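PDB 3P9Y: CG14216 from Drosophila melanogaster, which probably removes phosphate from phosphoserine in the C-terminal domain of RNA polymerase II, acting in RNA processing and transcription termination. Local coordinates for residues Arg38-Gly43 and Gln103-Gln108. The protein carries 2 engineered substitutions. Residues are numbered along the deposited sequence; the frame is centred on the assembly and turned at random.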
ATOM      1  N   ARG A  38       2.349  -5.553   5.357  1.00 17.91           N
ATOM      2  CA  ARG A  38       1.211  -6.159   4.670  1.00 18.20           C
ATOM      3  C   ARG A  38       0.576  -5.086   3.802  1.00 17.33           C
ATOM      4  O   ARG A  38       0.771  -3.903   4.050  1.00 17.28           O
ATOM      5  CB  ARG A  38       0.187  -6.704   5.672  1.00 20.22           C
ATOM      6  CG  ARG A  38       0.705  -7.845   6.527  1.00 23.90           C
ATOM      7  CD  ARG A  38      -0.395  -8.451   7.384  1.00 28.41           C
ATOM      8  NE  ARG A  38       0.030  -9.688   8.035  1.00 34.54           N
ATOM      9  CZ  ARG A  38       0.727  -9.742   9.167  1.00 37.56           C
ATOM     10  NH1 ARG A  38       1.089  -8.624   9.790  1.00 35.72           N
ATOM     11  NH2 ARG A  38       1.062 -10.920   9.680  1.00 40.77           N
ATOM     12  N   SER A  39      -0.171  -5.485   2.779  1.00 17.14           N
ATOM     13  CA  SER A  39      -0.760  -4.517   1.856  1.00 18.07           C
ATOM     14  C   SER A  39      -2.232  -4.798   1.600  1.00 18.08           C
ATOM     15  O   SER A  39      -2.676  -5.942   1.671  1.00 17.83           O
ATOM     16  CB  SER A  39      -0.004  -4.512   0.526  1.00 16.85           C
ATOM     17  OG  SER A  39      -0.002  -5.799  -0.066  1.00 16.23           O
ATOM     18  N   TYR A  40      -2.976  -3.741   1.284  1.00 17.79           N
ATOM     19  CA  TYR A  40      -4.409  -3.843   1.039  1.00 18.51           C
ATOM     20  C   TYR A  40      -4.881  -2.776   0.052  1.00 18.73           C
ATOM     21  O   TYR A  40      -4.161  -1.822  -0.238  1.00 17.75           O
ATOM     22  CB  TYR A  40      -5.175  -3.683   2.356  1.00 18.63           C
ATOM     23  CG  TYR A  40      -4.713  -4.616   3.444  1.00 18.36           C
ATOM     24  CD1 TYR A  40      -5.245  -5.891   3.562  1.00 19.94           C
ATOM     25  CD2 TYR A  40      -3.736  -4.227   4.348  1.00 18.40           C
ATOM     26  CE1 TYR A  40      -4.819  -6.754   4.551  1.00 20.59           C
ATOM     27  CE2 TYR A  40      -3.304  -5.080   5.341  1.00 20.24           C
ATOM     28  CZ  TYR A  40      -3.849  -6.343   5.439  1.00 22.14           C
ATOM     29  OH  TYR A  40      -3.421  -7.199   6.427  1.00 22.89           O
ATOM     30  N   GLY A  41      -6.094  -2.952  -0.462  1.00 19.15           N
ATOM     31  CA  GLY A  41      -6.762  -1.942  -1.260  1.00 19.38           C
ATOM     32  C   GLY A  41      -8.043  -1.562  -0.538  1.00 20.09           C
ATOM     33  O   GLY A  41      -8.470  -2.281   0.353  1.00 20.89           O
ATOM     34  N   THR A  42      -8.654  -0.444  -0.912  1.00 21.16           N
ATOM     35  CA  THR A  42      -9.860   0.025  -0.233  1.00 22.50           C
ATOM     36  C   THR A  42     -11.087   0.017  -1.147  1.00 24.45           C
ATOM     37  O   THR A  42     -12.211   0.190  -0.683  1.00 25.86           O
ATOM     38  CB  THR A  42      -9.675   1.449   0.326  1.00 21.18           C
ATOM     39  OG1 THR A  42      -9.205   2.317  -0.712  1.00 20.57           O
ATOM     40  CG2 THR A  42      -8.684   1.452   1.475  1.00 20.07           C
ATOM     41  N   GLY A  43     -10.870  -0.176  -2.443  1.00 24.17           N
ATOM     42  CA  GLY A  43     -11.964  -0.218  -3.395  1.00 26.60           C
ATOM     43  C   GLY A  43     -12.939  -1.350  -3.117  1.00 28.70           C
ATOM     44  O   GLY A  43     -12.651  -2.268  -2.351  1.00 27.13           O
ATOM     45  N   GLN A 103     -10.739  -3.166   4.592  1.00 24.01           N
ATOM     46  CA  GLN A 103     -11.924  -3.090   5.441  1.00 24.94           C
ATOM     47  C   GLN A 103     -12.328  -4.467   5.966  1.00 27.26           C
ATOM     48  O   GLN A 103     -13.154  -4.571   6.872  1.00 27.09           O
ATOM     49  CB  GLN A 103     -13.092  -2.461   4.673  1.00 25.27           C
ATOM     50  CG  GLN A 103     -12.906  -0.986   4.309  1.00 24.22           C
ATOM     51  CD  GLN A 103     -12.335  -0.780   2.911  1.00 25.51           C
ATOM     52  OE1 GLN A 103     -11.490  -1.548   2.450  1.00 24.24           O
ATOM     53  NE2 GLN A 103     -12.793   0.267   2.234  1.00 23.81           N
ATOM     54  N   ASP A 104     -11.740  -5.521   5.404  1.00 26.51           N
ATOM     55  CA  ASP A 104     -12.082  -6.887   5.799  1.00 27.28           C
ATOM     56  C   ASP A 104     -10.978  -7.583   6.591  1.00 29.19           C
ATOM     57  O   ASP A 104     -11.134  -8.735   6.990  1.00 31.06           O
ATOM     58  CB  ASP A 104     -12.426  -7.724   4.563  1.00 28.62           C
ATOM     59  CG  ASP A 104     -13.661  -7.219   3.845  1.00 29.47           C
ATOM     60  OD1 ASP A 104     -14.674  -6.952   4.526  1.00 33.43           O
ATOM     61  OD2 ASP A 104     -13.624  -7.080   2.603  1.00 30.19           O
ATOM     62  N   THR A 105      -9.865  -6.897   6.828  1.00 27.05           N
ATOM     63  CA  THR A 105      -8.758  -7.516   7.550  1.00 27.59           C
ATOM     64  C   THR A 105      -8.923  -7.386   9.059  1.00 30.45           C
ATOM     65  O   THR A 105      -9.498  -6.420   9.551  1.00 30.93           O
ATOM     66  CB  THR A 105      -7.394  -6.914   7.149  1.00 26.95           C
ATOM     67  OG1 THR A 105      -6.339  -7.738   7.660  1.00 28.08           O
ATOM     68  CG2 THR A 105      -7.236  -5.504   7.695  1.00 24.93           C
ATOM     69  N   LYS A 106      -8.401  -8.371   9.782  1.00 31.42           N
ATOM     70  CA  LYS A 106      -8.417  -8.365  11.239  1.00 33.14           C
ATOM     71  C   LYS A 106      -7.023  -8.080  11.800  1.00 31.50           C
ATOM     72  O   LYS A 106      -6.840  -7.988  13.012  1.00 31.32           O
ATOM     73  CB  LYS A 106      -8.928  -9.712  11.758  1.00 37.21           C
ATOM     74  CG  LYS A 106     -10.355 -10.036  11.327  1.00 39.53           C
ATOM     75  CD  LYS A 106     -11.358  -9.089  11.980  1.00 43.71           C
ATOM     76  CE  LYS A 106     -12.335  -8.510  10.962  1.00 47.10           C
ATOM     77  NZ  LYS A 106     -13.195  -9.554  10.327  1.00 48.31           N
ATOM     78  N   GLU A 107      -6.041  -7.942  10.916  1.00 29.88           N
ATOM     79  CA  GLU A 107      -4.685  -7.612  11.340  1.00 29.57           C
ATOM     80  C   GLU A 107      -4.649  -6.201  11.917  1.00 27.72           C
ATOM     81  O   GLU A 107      -5.433  -5.339  11.520  1.00 26.10           O
ATOM     82  CB  GLU A 107      -3.713  -7.706  10.159  1.00 28.98           C
ATOM     83  CG  GLU A 107      -3.705  -9.054   9.455  1.00 31.71           C
ATOM     84  CD  GLU A 107      -3.141 -10.167  10.319  1.00 34.59           C
ATOM     85  OE1 GLU A 107      -2.431  -9.868  11.303  1.00 34.80           O
ATOM     86  OE2 GLU A 107      -3.403 -11.349  10.009  1.00 38.05           O
ATOM     87  N   GLN A 108      -3.730  -5.969  12.847  1.00 26.54           N
ATOM     88  CA  GLN A 108      -3.531  -4.643  13.419  1.00 26.32           C
ATOM     89  C   GLN A 108      -2.122  -4.139  13.124  1.00 24.78           C
ATOM     90  O   GLN A 108      -1.203  -4.927  12.913  1.00 24.49           O
ATOM     91  CB  GLN A 108      -3.771  -4.678  14.924  1.00 28.06           C
ATOM     92  CG  GLN A 108      -5.169  -5.128  15.296  1.00 27.36           C
ATOM     93  CD  GLN A 108      -5.461  -4.929  16.763  1.00 29.63           C
ATOM     94  OE1 GLN A 108      -4.549  -4.733  17.565  1.00 31.03           O
ATOM     95  NE2 GLN A 108      -6.738  -4.975  17.125  1.00 30.47           N
TER
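With OG1 of Thr105 turned anti to the backbone N (chi1 -168°) and the ring of Tyr40 swung anti to its own carbonyl carbon (chi1 -53°), the two hydroxyls meet in a hydrogen bond, Thr105 OG1 giving its proton to Tyr40 OH at 3.2 Å. The threonine lies across the ring at about a right angle, its CG2 over one face and offset toward the rim, and its CB 3.7 Å from Tyr40 CE1. Thr105 OG1 also accepts from the backbone N of Glu107 at 3.3 Å, closing an ST turn, so the atom that holds the phenol also fixes the bend of the loop. A valine in place of Thr105 would probably leave the Tyr40 hydroxyl without this donor and the Glu107 N-H without its acceptor, loosening the turn. Beyond the turn, Glu107 CG lies 3.6 Å from Tyr40 OH, and the bend of the chain past CB lays the carboxylate over the guanidinium of Arg38. The two planes are stacked, 5° apart, with Glu107 OE1 over the centre of the guanidinium, 3.8 Å from Arg38 CZ. No N-H points at this oxygen, leaving a long salt bridge of charges alone. At the other end, Gln103 NE2 bonds to Thr42 O at 3.0 Å, in the carbonyl plane and on a lone pair, while its buried OE1 lacks a hydrogen-bond partner. The contact thus lays the loop preceding strand 111-114 along strand 36-41, an outermost strand of the central sheet in this LMW PTP-like fold. Tyr40 pairs through its backbone with Val14 and Asp16 of strand 11-16, and helix 117-128 packs against Thr42 through Val119, Leu122 and Val123 and meets Gln103 through His126.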